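Local coordinates for cytochrome C-type biogenesis protein ccmF (Thermus thermophilus, PDB 6ZMQ), which acts in cytochrome c maturation as a membrane-bound heme lyase, holding heme b and probably helping to attach heme to apocytochrome c, at residues Ser264-Leu269 and Gly375-Val380; Leu605-Asp610 and Leu619-Thr624; Pro135-Leu140 and Ala207-Ala212; Ile416-Gly421 and Phe469-Ala474. All coordinates share one frame; numbering follows the deposited sequence.

Contact 1 of 4, residues Ser264-Leu269 and Gly375-Val380. With LMT (dodecyl-beta-D-maltoside), chain D.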
# COMPACT_ATOMS: atom_id res chain seq x y z
N SER A 264 -1.25 -0.63 7.60
CA SER A 264 -0.95 -0.22 6.23
C SER A 264 -2.00 0.71 5.65
O SER A 264 -1.92 1.06 4.47
CB SER A 264 -0.77 -1.45 5.33
OG SER A 264 -0.08 -2.48 6.02
N PHE A 265 -2.99 1.10 6.45
CA PHE A 265 -3.98 2.10 6.09
C PHE A 265 -3.59 3.50 6.57
O PHE A 265 -3.83 4.47 5.85
CB PHE A 265 -5.35 1.71 6.66
CG PHE A 265 -6.49 2.61 6.25
CD1 PHE A 265 -6.60 3.09 4.95
CD2 PHE A 265 -7.47 2.95 7.18
CE1 PHE A 265 -7.67 3.91 4.58
CE2 PHE A 265 -8.54 3.77 6.82
CZ PHE A 265 -8.64 4.25 5.52
N ILE A 266 -3.01 3.61 7.77
CA ILE A 266 -2.37 4.84 8.28
C ILE A 266 -1.37 5.50 7.32
O ILE A 266 -1.53 6.71 7.11
CB ILE A 266 -1.72 4.61 9.67
CG1 ILE A 266 -2.76 4.36 10.78
CG2 ILE A 266 -0.84 5.78 10.13
CD1 ILE A 266 -2.66 3.03 11.47
N PRO A 267 -0.37 4.82 6.69
CA PRO A 267 0.53 5.56 5.78
C PRO A 267 -0.15 6.06 4.51
O PRO A 267 0.06 7.22 4.12
CB PRO A 267 1.62 4.54 5.44
CG PRO A 267 1.47 3.46 6.40
CD PRO A 267 0.03 3.40 6.69
N TRP A 268 -1.00 5.21 3.90
CA TRP A 268 -1.75 5.55 2.69
C TRP A 268 -2.63 6.78 2.89
O TRP A 268 -2.81 7.57 1.95
CB TRP A 268 -2.63 4.36 2.27
CG TRP A 268 -3.47 4.71 1.05
CD1 TRP A 268 -3.07 4.64 -0.24
CD2 TRP A 268 -4.82 5.22 1.03
NE1 TRP A 268 -4.08 5.06 -1.07
CE2 TRP A 268 -5.16 5.43 -0.32
CE3 TRP A 268 -5.76 5.55 2.02
CZ2 TRP A 268 -6.40 5.92 -0.71
CZ3 TRP A 268 -6.99 6.03 1.62
CH2 TRP A 268 -7.30 6.21 0.27
N LEU A 269 -3.20 6.94 4.08
CA LEU A 269 -3.97 8.14 4.41
C LEU A 269 -3.08 9.38 4.37
O LEU A 269 -3.40 10.37 3.70
CB LEU A 269 -4.64 7.97 5.77
CG LEU A 269 -5.89 7.08 5.83
CD1 LEU A 269 -6.35 6.86 7.27
CD2 LEU A 269 -7.00 7.65 4.98
N GLY A 375 -7.00 13.31 10.45
CA GLY A 375 -7.88 12.96 11.55
C GLY A 375 -8.32 11.51 11.53
O GLY A 375 -8.47 10.89 12.57
N TRP A 376 -8.53 10.97 10.33
CA TRP A 376 -8.86 9.55 10.18
C TRP A 376 -7.70 8.66 10.64
O TRP A 376 -7.92 7.71 11.40
CB TRP A 376 -9.22 9.29 8.71
CG TRP A 376 -9.96 7.99 8.41
CD1 TRP A 376 -10.18 6.94 9.25
CD2 TRP A 376 -10.57 7.62 7.15
NE1 TRP A 376 -10.87 5.95 8.60
CE2 TRP A 376 -11.13 6.36 7.31
CE3 TRP A 376 -10.70 8.26 5.92
CZ2 TRP A 376 -11.79 5.72 6.28
CZ3 TRP A 376 -11.36 7.61 4.90
CH2 TRP A 376 -11.89 6.37 5.09
N ALA A 377 -6.48 8.97 10.20
CA ALA A 377 -5.29 8.23 10.64
C ALA A 377 -5.05 8.40 12.15
O ALA A 377 -4.63 7.45 12.83
CB ALA A 377 -4.07 8.67 9.83
N LEU A 378 -5.33 9.60 12.67
CA LEU A 378 -5.26 9.88 14.10
C LEU A 378 -6.26 9.04 14.89
O LEU A 378 -5.93 8.52 15.96
CB LEU A 378 -5.53 11.37 14.34
CG LEU A 378 -5.48 11.95 15.75
CD1 LEU A 378 -4.20 11.51 16.48
CD2 LEU A 378 -5.63 13.48 15.77
N VAL A 379 -7.49 8.89 14.38
CA VAL A 379 -8.50 8.09 15.08
C VAL A 379 -8.18 6.60 15.00
O VAL A 379 -8.39 5.87 15.98
CB VAL A 379 -9.91 8.44 14.55
CG1 VAL A 379 -10.97 7.53 15.10
CG2 VAL A 379 -10.31 9.83 15.02
N VAL A 380 -7.60 6.13 13.89
CA VAL A 380 -7.23 4.71 13.78
C VAL A 380 -6.06 4.38 14.71
O VAL A 380 -6.08 3.34 15.40
CB VAL A 380 -6.95 4.36 12.30
CG1 VAL A 380 -6.32 2.99 12.15
CG2 VAL A 380 -8.23 4.41 11.48
C1B LMT D . -17.02 -9.35 9.26
C2B LMT D . -17.97 -9.20 10.49
C3B LMT D . -18.76 -10.50 10.86
C4B LMT D . -18.59 -11.69 9.87
C5B LMT D . -17.07 -11.82 9.64
C6B LMT D . -16.78 -13.07 8.82
O1B LMT D . -15.98 -8.40 9.34
O2B LMT D . -17.21 -8.79 11.55
O3B LMT D . -20.08 -10.22 11.10
O4' LMT D . -19.08 -12.85 10.41
O5B LMT D . -16.46 -10.65 9.05
O6B LMT D . -17.20 -14.18 9.50
C1' LMT D . -15.05 -4.58 7.66
C2' LMT D . -15.98 -4.61 8.91
C3' LMT D . -15.91 -6.00 9.62
C4' LMT D . -16.12 -7.17 8.64
C5' LMT D . -14.97 -6.98 7.63
C6' LMT D . -14.72 -8.12 6.68
O1' LMT D . -15.41 -3.56 6.81
O2' LMT D . -15.57 -3.66 9.80
O3' LMT D . -16.81 -6.06 10.64
O5' LMT D . -15.19 -5.79 6.89
O6' LMT D . -15.78 -8.10 5.81
C1 LMT D . -14.67 -2.35 6.91
C2 LMT D . -14.62 -1.78 5.52
C3 LMT D . -14.72 -0.29 5.37
C4 LMT D . -13.34 0.32 5.49
C5 LMT D . -13.43 1.80 5.31
C6 LMT D . -12.26 2.41 4.60
C7 LMT D . -11.97 1.69 3.31
C8 LMT D . -11.58 2.68 2.27
C9 LMT D . -10.33 2.29 1.54
C10 LMT D . -10.01 3.38 0.56
C11 LMT D . -8.83 2.99 -0.26
C12 LMT D . -8.93 3.52 -1.65
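Phe265 and Trp376 form a T-shaped, edge-to-face aromatic pair where the N-terminal part of helix 266-284 meets the second half of helix 362-384, two helices predicted to span the membrane. The ring centroids are 5.1 Å apart and the planes stand at 88°, with the Phe265 edge directed at the six-membered ring of the indole. Its tip does the touching: CZ of Phe265 lies 3.6 Å from CZ2 of Trp376. Phe265 extends CG anti to its backbone N (chi1 -175°), which carries the ring across to the indole.

Leu269, one turn further on, uses the same indole face. Its CD1 makes a CH-pi contact, 4.3 Å from the centroid of the Trp376 five-membered ring and 24° off the normal, while CD2 rests near CE3. CD1 also lies over a face of the Phe265 ring, so this methyl fills the corner of the T.

Aliphatic contacts complete the interface. Leu269 CD1 is 3.9 Å from CB of Ala377, and Ile266 CD1 is 3.7 Å from CG1 of Val380. Ala377, opposite Ile266, has no bulk beyond CB, and the backbones come close there, with 5.1 Å between the two CA atoms.

Trp376 also packs on Leu412 of helix 402-422, and Trp268 stacks with Trp231 of helix 224-247. A dodecyl chain of the detergent dodecyl-beta-D-maltoside passes both tryptophans: its C6 is 3.7 Å from CZ2 of Trp376, and its C11 lies over a face of the Trp268 ring, 3.6 Å from CH2.

Contact 2 of 4, residues Leu605-Asp610 and Leu619-Thr624. With LMT (dodecyl-beta-D-maltoside), chain D.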
# COMPACT_ATOMS: atom_id res chain seq x y z
N LEU A 605 -20.72 -13.14 -5.80
CA LEU A 605 -21.28 -14.15 -4.90
C LEU A 605 -20.17 -15.07 -4.41
O LEU A 605 -19.55 -15.75 -5.23
CB LEU A 605 -22.36 -14.96 -5.62
CG LEU A 605 -23.62 -14.28 -6.18
CD1 LEU A 605 -24.34 -15.18 -7.17
CD2 LEU A 605 -24.59 -13.88 -5.07
N LEU A 606 -19.92 -15.15 -3.10
CA LEU A 606 -18.73 -15.86 -2.63
C LEU A 606 -19.09 -17.19 -1.99
O LEU A 606 -19.87 -17.22 -1.02
CB LEU A 606 -17.93 -14.98 -1.66
CG LEU A 606 -16.60 -15.42 -1.01
CD1 LEU A 606 -15.82 -14.16 -0.71
CD2 LEU A 606 -16.68 -16.24 0.29
N MET A 607 -18.45 -18.26 -2.46
CA MET A 607 -18.77 -19.63 -2.07
C MET A 607 -17.59 -20.25 -1.33
O MET A 607 -16.46 -20.30 -1.87
CB MET A 607 -19.15 -20.45 -3.29
CG MET A 607 -20.65 -20.55 -3.48
SD MET A 607 -21.03 -20.50 -5.23
CE MET A 607 -20.51 -18.80 -5.50
N ASP A 608 -17.89 -20.77 -0.13
CA ASP A 608 -16.99 -21.15 0.95
C ASP A 608 -17.29 -22.57 1.42
O ASP A 608 -18.43 -23.04 1.36
CB ASP A 608 -17.16 -20.19 2.14
CG ASP A 608 -15.86 -19.70 2.68
OD1 ASP A 608 -14.86 -19.95 2.01
OD2 ASP A 608 -15.85 -19.05 3.74
N PHE A 609 -16.25 -23.23 1.90
CA PHE A 609 -16.36 -24.64 2.31
C PHE A 609 -16.61 -24.81 3.81
O PHE A 609 -17.54 -25.53 4.15
CB PHE A 609 -15.11 -25.36 1.85
CG PHE A 609 -15.42 -26.78 1.47
CD1 PHE A 609 -16.18 -27.56 2.31
CD2 PHE A 609 -14.88 -27.34 0.33
CE1 PHE A 609 -16.44 -28.88 1.99
CE2 PHE A 609 -15.14 -28.66 0.02
CZ PHE A 609 -15.92 -29.42 0.84
N ASP A 610 -15.78 -24.16 4.64
CA ASP A 610 -15.81 -24.14 6.13
C ASP A 610 -15.19 -25.41 6.68
O ASP A 610 -14.05 -25.34 7.10
CB ASP A 610 -17.13 -23.62 6.70
CG ASP A 610 -17.14 -22.12 6.72
OD1 ASP A 610 -16.14 -21.55 6.38
OD2 ASP A 610 -18.15 -21.57 7.10
N LEU A 619 -20.96 -26.05 4.15
CA LEU A 619 -20.81 -24.96 3.19
C LEU A 619 -21.10 -23.63 3.87
O LEU A 619 -21.88 -23.56 4.82
CB LEU A 619 -21.76 -25.13 2.00
CG LEU A 619 -21.36 -26.00 0.82
CD1 LEU A 619 -21.90 -27.39 1.02
CD2 LEU A 619 -21.88 -25.41 -0.47
N ARG A 620 -20.47 -22.56 3.37
CA ARG A 620 -20.86 -21.19 3.71
C ARG A 620 -21.02 -20.40 2.41
O ARG A 620 -20.21 -20.53 1.49
CB ARG A 620 -19.84 -20.52 4.65
CG ARG A 620 -20.11 -19.03 4.95
CD ARG A 620 -19.67 -18.59 6.34
NE ARG A 620 -18.42 -17.83 6.34
CZ ARG A 620 -17.77 -17.46 7.44
NH1 ARG A 620 -18.26 -17.77 8.63
NH2 ARG A 620 -16.64 -16.77 7.36
N LEU A 621 -22.08 -19.60 2.33
CA LEU A 621 -22.31 -18.79 1.13
C LEU A 621 -22.62 -17.37 1.61
O LEU A 621 -23.55 -17.16 2.40
CB LEU A 621 -23.42 -19.38 0.26
CG LEU A 621 -23.93 -18.81 -1.08
CD1 LEU A 621 -25.07 -17.86 -0.90
CD2 LEU A 621 -22.85 -18.16 -1.91
N ILE A 622 -21.73 -16.40 1.21
CA ILE A 622 -21.97 -14.99 1.54
C ILE A 622 -22.34 -14.23 0.26
O ILE A 622 -21.87 -14.53 -0.85
CB ILE A 622 -20.77 -14.37 2.31
CG1 ILE A 622 -19.52 -14.12 1.47
CG2 ILE A 622 -20.33 -15.30 3.43
CD1 ILE A 622 -19.32 -12.68 0.98
N VAL A 623 -23.20 -13.23 0.45
CA VAL A 623 -23.83 -12.48 -0.64
C VAL A 623 -23.68 -10.99 -0.34
O VAL A 623 -24.13 -10.51 0.71
CB VAL A 623 -25.30 -12.88 -0.82
CG1 VAL A 623 -26.04 -11.87 -1.67
CG2 VAL A 623 -25.43 -14.25 -1.44
N THR A 624 -22.99 -10.28 -1.24
CA THR A 624 -22.57 -8.89 -1.20
C THR A 624 -22.81 -8.21 -2.54
O THR A 624 -22.60 -8.83 -3.59
CB THR A 624 -21.07 -8.78 -0.88
OG1 THR A 624 -20.33 -9.55 -1.84
CG2 THR A 624 -20.73 -9.28 0.51
C1B LMT D . -17.02 -9.35 9.26
C2B LMT D . -17.97 -9.20 10.49
C3B LMT D . -18.76 -10.50 10.86
C4B LMT D . -18.59 -11.69 9.87
C5B LMT D . -17.07 -11.82 9.64
C6B LMT D . -16.78 -13.07 8.82
O1B LMT D . -15.98 -8.40 9.34
O2B LMT D . -17.21 -8.79 11.55
O3B LMT D . -20.08 -10.22 11.10
O4' LMT D . -19.08 -12.85 10.41
O5B LMT D . -16.46 -10.65 9.05
O6B LMT D . -17.20 -14.18 9.50
C1' LMT D . -15.05 -4.58 7.66
C2' LMT D . -15.98 -4.61 8.91
C3' LMT D . -15.91 -6.00 9.62
C4' LMT D . -16.12 -7.17 8.64
C5' LMT D . -14.97 -6.98 7.63
C6' LMT D . -14.72 -8.12 6.68
O1' LMT D . -15.41 -3.56 6.81
O2' LMT D . -15.57 -3.66 9.80
O3' LMT D . -16.81 -6.06 10.64
O5' LMT D . -15.19 -5.79 6.89
O6' LMT D . -15.78 -8.10 5.81
C1 LMT D . -14.67 -2.35 6.91
C2 LMT D . -14.62 -1.78 5.52
C3 LMT D . -14.72 -0.29 5.37
C4 LMT D . -13.34 0.32 5.49
C5 LMT D . -13.43 1.80 5.31
C6 LMT D . -12.26 2.41 4.60
C7 LMT D . -11.97 1.69 3.31
C8 LMT D . -11.58 2.68 2.27
C9 LMT D . -10.33 2.29 1.54
C10 LMT D . -10.01 3.38 0.56
C11 LMT D . -8.83 2.99 -0.26
C12 LMT D . -8.93 3.52 -1.65
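Ile622 lays its CG1 branch against Leu606, with CG1 3.6 Å from CB of Leu606. A chi1 of 73° sets CG1 between the backbone N and the carbonyl carbon and turns it toward that neighbour. The two form a hydrogen-bonded pair of an antiparallel beta hairpin, whose strand segments run at 166° to each other. Leu606 N to Ile622 O and Ile622 N to Leu606 O are both 3.0 Å. Asp608 and Arg620 form the next such pair, with Asp608 N to Arg620 O at 2.8 Å and Arg620 N to Asp608 O at 2.9 Å.

On the sheet face of Leu606 and Ile622, Arg620 joins a network with Asp608 and Asp610. Both links are long: NE of Arg620 is 3.9 Å from OD2 of Asp608 and 3.8 Å from OD2 of Asp610. The second oxygen lies well out of the guanidinium plane, so the attraction is electrostatic and undirected. The maltoside O6B lies 3.4 Å from NH2 of Arg620. On the other face these strands pair Met607 with Leu621 (CG to CD2 3.6 Å) and Leu605 with Val623.

Strand 617-625 runs between strands 528-534 and 603-608, and Tyr246 of helix 224-247 packs against both Leu606 and Ile622.

Contact 3 of 4, residues Pro135-Leu140 and Ala207-Ala212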
# COMPACT_ATOMS: atom_id res chain seq x y z
N PRO A 135 24.49 22.36 -3.60
CA PRO A 135 25.28 21.38 -2.81
C PRO A 135 24.98 21.28 -1.31
O PRO A 135 25.30 20.23 -0.73
CB PRO A 135 26.73 21.83 -3.05
CG PRO A 135 26.67 22.55 -4.36
CD PRO A 135 25.40 23.33 -4.24
N TRP A 136 24.42 22.32 -0.66
CA TRP A 136 24.13 22.24 0.77
C TRP A 136 23.06 21.19 1.08
O TRP A 136 23.30 20.23 1.84
CB TRP A 136 23.68 23.60 1.31
CG TRP A 136 24.73 24.69 1.38
CD1 TRP A 136 25.33 25.18 2.50
CD2 TRP A 136 25.24 25.48 0.29
NE1 TRP A 136 26.21 26.18 2.18
CE2 TRP A 136 26.17 26.39 0.83
CE3 TRP A 136 25.01 25.49 -1.09
CZ2 TRP A 136 26.87 27.29 0.04
CZ3 TRP A 136 25.71 26.38 -1.88
CH2 TRP A 136 26.63 27.27 -1.31
N ARG A 137 21.91 21.28 0.42
CA ARG A 137 20.94 20.24 0.66
C ARG A 137 21.16 19.01 -0.21
O ARG A 137 20.54 17.99 0.06
CB ARG A 137 19.51 20.76 0.53
CG ARG A 137 18.93 21.24 -0.77
CD ARG A 137 17.91 22.30 -0.37
NE ARG A 137 16.60 22.09 -1.00
CZ ARG A 137 16.28 22.46 -2.23
NH1 ARG A 137 17.14 23.12 -2.98
NH2 ARG A 137 15.06 22.20 -2.68
N ALA A 138 22.10 19.06 -1.17
CA ALA A 138 22.54 17.82 -1.81
C ALA A 138 23.34 16.96 -0.83
O ALA A 138 23.10 15.75 -0.72
CB ALA A 138 23.36 18.15 -3.05
N SER A 139 24.24 17.59 -0.08
CA SER A 139 24.97 16.91 0.99
C SER A 139 24.03 16.42 2.08
O SER A 139 24.21 15.31 2.61
CB SER A 139 26.01 17.85 1.59
OG SER A 139 25.43 18.69 2.56
N LEU A 140 22.99 17.19 2.39
CA LEU A 140 22.11 16.71 3.45
C LEU A 140 21.12 15.63 3.01
O LEU A 140 20.79 14.75 3.83
CB LEU A 140 21.37 17.87 4.12
CG LEU A 140 21.98 18.22 5.50
CD1 LEU A 140 21.04 19.02 6.31
CD2 LEU A 140 22.43 16.99 6.32
N ALA A 207 12.90 17.20 2.55
CA ALA A 207 12.25 18.00 3.59
C ALA A 207 13.17 18.22 4.77
O ALA A 207 13.32 19.36 5.23
CB ALA A 207 10.98 17.31 4.05
N VAL A 208 13.89 17.18 5.19
CA VAL A 208 14.82 17.33 6.31
C VAL A 208 16.05 18.08 5.83
O VAL A 208 16.71 18.78 6.62
CB VAL A 208 15.08 15.93 6.91
CG1 VAL A 208 16.13 15.94 8.02
CG2 VAL A 208 13.79 15.39 7.48
N ALA A 209 16.28 18.08 4.52
CA ALA A 209 17.24 18.99 3.94
C ALA A 209 16.72 20.42 3.97
O ALA A 209 17.43 21.32 4.45
CB ALA A 209 17.53 18.54 2.53
N ALA A 210 15.45 20.62 3.57
CA ALA A 210 14.91 21.96 3.32
C ALA A 210 14.81 22.78 4.60
O ALA A 210 15.31 23.91 4.65
CB ALA A 210 13.53 21.86 2.67
N MET A 211 14.30 22.17 5.67
CA MET A 211 14.21 22.81 6.98
C MET A 211 15.57 23.05 7.62
O MET A 211 15.65 23.85 8.56
CB MET A 211 13.38 21.96 7.94
CG MET A 211 11.90 21.95 7.65
SD MET A 211 11.00 20.56 8.39
CE MET A 211 12.19 19.21 8.33
N ALA A 212 16.62 22.38 7.15
CA ALA A 212 17.95 22.74 7.61
C ALA A 212 18.66 23.68 6.65
O ALA A 212 19.59 24.37 7.06
CB ALA A 212 18.79 21.49 7.83
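Arg137 and Leu140 carry a small, apolar helix-helix contact with Ala209 and Ala212, in which the first turns of helix 135-157 meet the last turns of helix 185-213. The segment axes approach to 8.8 Å and cross at 136°, so the helices run in broadly opposite senses but are strongly splayed. The point of closest backbone approach is Arg137 with Ala209, whose CA atoms are 5.1 Å apart. Only 204 Å² is buried between the two segments, both sides summed.

Close approach is possible because one partner surface is made of alanines. The CB of Ala209 is 3.6 Å from CB of Arg137 and 4.2 Å from CB of Leu140, so a single methyl sits against the roots of two side chains one turn apart. Leu140 then reaches along the second helix, bringing CD1 to 3.7 Å from CB of Ala212. Leu140 also touches a bound phosphatidylethanolamine and Tyr46 of helix 20-47.

On the second helix, Ala209 O is hydrogen-bonded to OG1 of Thr213, and Val208 packs on Leu339 and Leu343 of helix 325-345.

The chemistry separates the arginine into two parts. Its CB serves the helix contact. From there CG stands between the backbone N and the carbonyl carbon (chi1 66°), and the chain, bent again at chi3 (-130°), takes the guanidinium to salt bridges with Glu222 and Asp134. The interface itself therefore depends on apolar fit, and the buried charge is probably balanced by acids beyond it.

Contact 4 of 4, residues Ile416-Gly421 and Phe469-Ala474. With HEM (protoporphyrin IX containing Fe), chain B.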
# COMPACT_ATOMS: atom_id res chain seq x y z
N ILE A 416 -14.83 13.30 3.08
CA ILE A 416 -13.84 13.42 2.00
C ILE A 416 -14.50 13.23 0.64
O ILE A 416 -14.10 13.86 -0.34
CB ILE A 416 -12.62 12.49 2.20
CG1 ILE A 416 -12.95 11.00 2.10
CG2 ILE A 416 -11.95 12.81 3.52
CD1 ILE A 416 -11.75 10.13 2.36
N LEU A 417 -15.53 12.37 0.55
CA LEU A 417 -16.24 12.22 -0.72
C LEU A 417 -17.05 13.45 -1.07
O LEU A 417 -17.30 13.70 -2.26
CB LEU A 417 -17.16 10.99 -0.69
CG LEU A 417 -16.57 9.62 -0.93
CD1 LEU A 417 -17.68 8.59 -0.80
CD2 LEU A 417 -15.80 9.46 -2.25
N LEU A 418 -17.44 14.25 -0.08
CA LEU A 418 -18.11 15.52 -0.34
C LEU A 418 -17.10 16.60 -0.74
O LEU A 418 -17.32 17.35 -1.70
CB LEU A 418 -18.89 15.94 0.91
CG LEU A 418 -20.41 15.72 0.94
CD1 LEU A 418 -20.96 16.00 2.33
CD2 LEU A 418 -21.12 16.61 -0.06
N LEU A 419 -15.97 16.66 -0.02
CA LEU A 419 -14.98 17.71 -0.22
C LEU A 419 -14.25 17.55 -1.55
O LEU A 419 -13.88 18.55 -2.19
CB LEU A 419 -13.99 17.72 0.94
CG LEU A 419 -14.46 18.58 2.10
CD1 LEU A 419 -13.92 18.08 3.43
CD2 LEU A 419 -14.05 20.01 1.86
N MET A 420 -14.04 16.30 -1.98
CA MET A 420 -13.44 15.97 -3.27
C MET A 420 -14.25 16.50 -4.44
O MET A 420 -13.71 16.98 -5.44
CB MET A 420 -13.25 14.47 -3.34
CG MET A 420 -12.94 13.88 -4.67
SD MET A 420 -12.96 12.08 -4.62
CE MET A 420 -12.67 11.72 -2.89
N GLY A 421 -15.57 16.41 -4.32
CA GLY A 421 -16.43 17.04 -5.31
C GLY A 421 -16.43 18.56 -5.23
O GLY A 421 -16.34 19.24 -6.25
N PHE A 469 -22.27 9.50 -4.50
CA PHE A 469 -21.68 9.12 -5.79
C PHE A 469 -22.29 9.91 -6.95
O PHE A 469 -21.58 10.26 -7.90
CB PHE A 469 -21.85 7.63 -6.03
CG PHE A 469 -21.45 7.17 -7.40
CD1 PHE A 469 -20.09 7.12 -7.74
CD2 PHE A 469 -22.40 6.81 -8.36
CE1 PHE A 469 -19.68 6.71 -8.99
CE2 PHE A 469 -22.03 6.40 -9.63
CZ PHE A 469 -20.65 6.35 -9.96
N LEU A 470 -23.60 10.16 -6.91
CA LEU A 470 -24.25 10.93 -7.98
C LEU A 470 -23.80 12.39 -7.95
O LEU A 470 -23.54 12.98 -9.01
CB LEU A 470 -25.77 10.82 -7.86
CG LEU A 470 -26.34 9.65 -8.66
CD1 LEU A 470 -27.64 9.14 -8.08
CD2 LEU A 470 -26.54 10.06 -10.12
N TYR A 471 -23.67 12.95 -6.75
CA TYR A 471 -23.06 14.26 -6.54
C TYR A 471 -21.62 14.30 -7.05
O TYR A 471 -21.18 15.30 -7.64
CB TYR A 471 -23.12 14.57 -5.04
CG TYR A 471 -22.04 15.49 -4.53
CD1 TYR A 471 -22.11 16.85 -4.77
CD2 TYR A 471 -20.95 15.00 -3.82
CE1 TYR A 471 -21.14 17.71 -4.32
CE2 TYR A 471 -19.95 15.84 -3.39
CZ TYR A 471 -20.06 17.20 -3.63
OH TYR A 471 -19.09 18.05 -3.17
N ASN A 472 -20.87 13.21 -6.85
CA ASN A 472 -19.47 13.16 -7.25
C ASN A 472 -19.32 13.09 -8.77
O ASN A 472 -18.46 13.78 -9.34
CB ASN A 472 -18.77 11.97 -6.59
CG ASN A 472 -18.06 12.35 -5.29
OD1 ASN A 472 -17.46 13.41 -5.19
ND2 ASN A 472 -18.11 11.45 -4.31
N ALA A 473 -20.12 12.25 -9.43
CA ALA A 473 -20.11 12.20 -10.89
C ALA A 473 -20.59 13.50 -11.51
O ALA A 473 -20.11 13.91 -12.58
CB ALA A 473 -20.97 11.03 -11.39
N ALA A 474 -21.52 14.19 -10.82
CA ALA A 474 -21.93 15.53 -11.22
C ALA A 474 -20.76 16.52 -11.15
O ALA A 474 -20.59 17.35 -12.05
CB ALA A 474 -23.08 16.01 -10.33
CHA HEM B . -5.28 15.61 -7.54
CHB HEM B . -8.73 17.60 -4.70
CHC HEM B . -9.23 13.33 -2.33
CHD HEM B . -6.13 11.32 -5.51
C1A HEM B . -6.18 16.48 -6.94
C2A HEM B . -6.29 17.85 -7.31
C3A HEM B . -7.25 18.41 -6.52
C4A HEM B . -7.74 17.42 -5.66
CMA HEM B . -7.71 19.84 -6.55
CAA HEM B . -5.49 18.58 -8.38
CBA HEM B . -6.04 18.28 -9.79
CGA HEM B . -7.45 18.81 -9.96
O1A HEM B . -8.38 18.01 -10.21
O2A HEM B . -7.67 20.03 -9.84
C1B HEM B . -9.13 16.58 -3.80
C2B HEM B . -9.97 16.81 -2.70
C3B HEM B . -10.12 15.64 -2.03
C4B HEM B . -9.31 14.65 -2.74
CMB HEM B . -10.62 18.11 -2.32
CAB HEM B . -10.90 15.37 -0.81
CBB HEM B . -10.11 15.40 0.45
C1C HEM B . -8.49 12.41 -3.04
C2C HEM B . -8.56 11.02 -2.88
C3C HEM B . -7.68 10.48 -3.79
C4C HEM B . -7.07 11.53 -4.52
CMC HEM B . -9.41 10.23 -1.91
CAC HEM B . -7.43 9.06 -3.96
CBC HEM B . -8.11 8.32 -5.04
C1D HEM B . -5.56 12.32 -6.32
C2D HEM B . -4.48 12.12 -7.29
C3D HEM B . -4.23 13.32 -7.87
C4D HEM B . -5.19 14.25 -7.24
CMD HEM B . -3.77 10.82 -7.58
CAD HEM B . -3.19 13.63 -8.93
CBD HEM B . -2.02 14.37 -8.28
CGD HEM B . -0.84 14.62 -9.20
O1D HEM B . -0.62 15.76 -9.67
O2D HEM B . -0.07 13.68 -9.48
NA HEM B . -7.07 16.25 -5.92
NB HEM B . -8.74 15.29 -3.78
NC HEM B . -7.62 12.70 -4.05
ND HEM B . -5.93 13.59 -6.35
FE HEM B . -7.43 14.42 -5.15
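Tyr471 bonds across the helix boundary to a main-chain oxygen: its hydroxyl donates to Leu418 O, the modelled length being doubtful. Leu418 O and Leu417 O both lie in plane at the ring edge, the latter 3.6 Å from CE2 of Tyr471. One ring face is covered by Leu418 itself, whose CD2 stands 4.0 Å from the ring centroid and 29° off the normal, a CH-pi contact. The leucine thus meets the tyrosine twice, through its carbonyl at the edge and through a methyl over the face.

Helices 402-422 and 460-484, both predicted to cross the membrane, run almost parallel here, the segment axes 9.2 Å apart and 19° from alignment. Gly421 lies opposite Asn472, with 5.3 Å between the CA atoms, and no side chain intervenes on the glycine's part. The Asn472 side chain meets Leu417 at about a right angle.

The far side of 416-421 lines the heme pocket. Met420 CB is 3.6 Å from the vinyl carbon CAB of the heme, and chi1 of 167° with a bend at chi3 carries Met420 CE to 3.7 Å from the ring methyl CMC.

Along the chain the contacts follow in series: contact 3, then 1, then 4, then 2. Contacts 1 and 4 touch, CZ3 of Trp376 lying 3.6 Å from CD1 of Ile416, because helices 362-384 and 402-422 are consecutive and packed together; this joins the aromatic pair to the wall of the heme pocket, with centres 21 Å apart. Contact 3 lies 28 Å from contact 1 and 39 Å from contact 4 between centres. Contact 2 belongs to the four-stranded antiparallel sheet that holds strands 603-608 and 617-625, its centre 55 Å from that of contact 3 and across the chain's centre. One detergent molecule touches contacts 1 and 2, spanning the gap of about 18 Å between their nearest atoms.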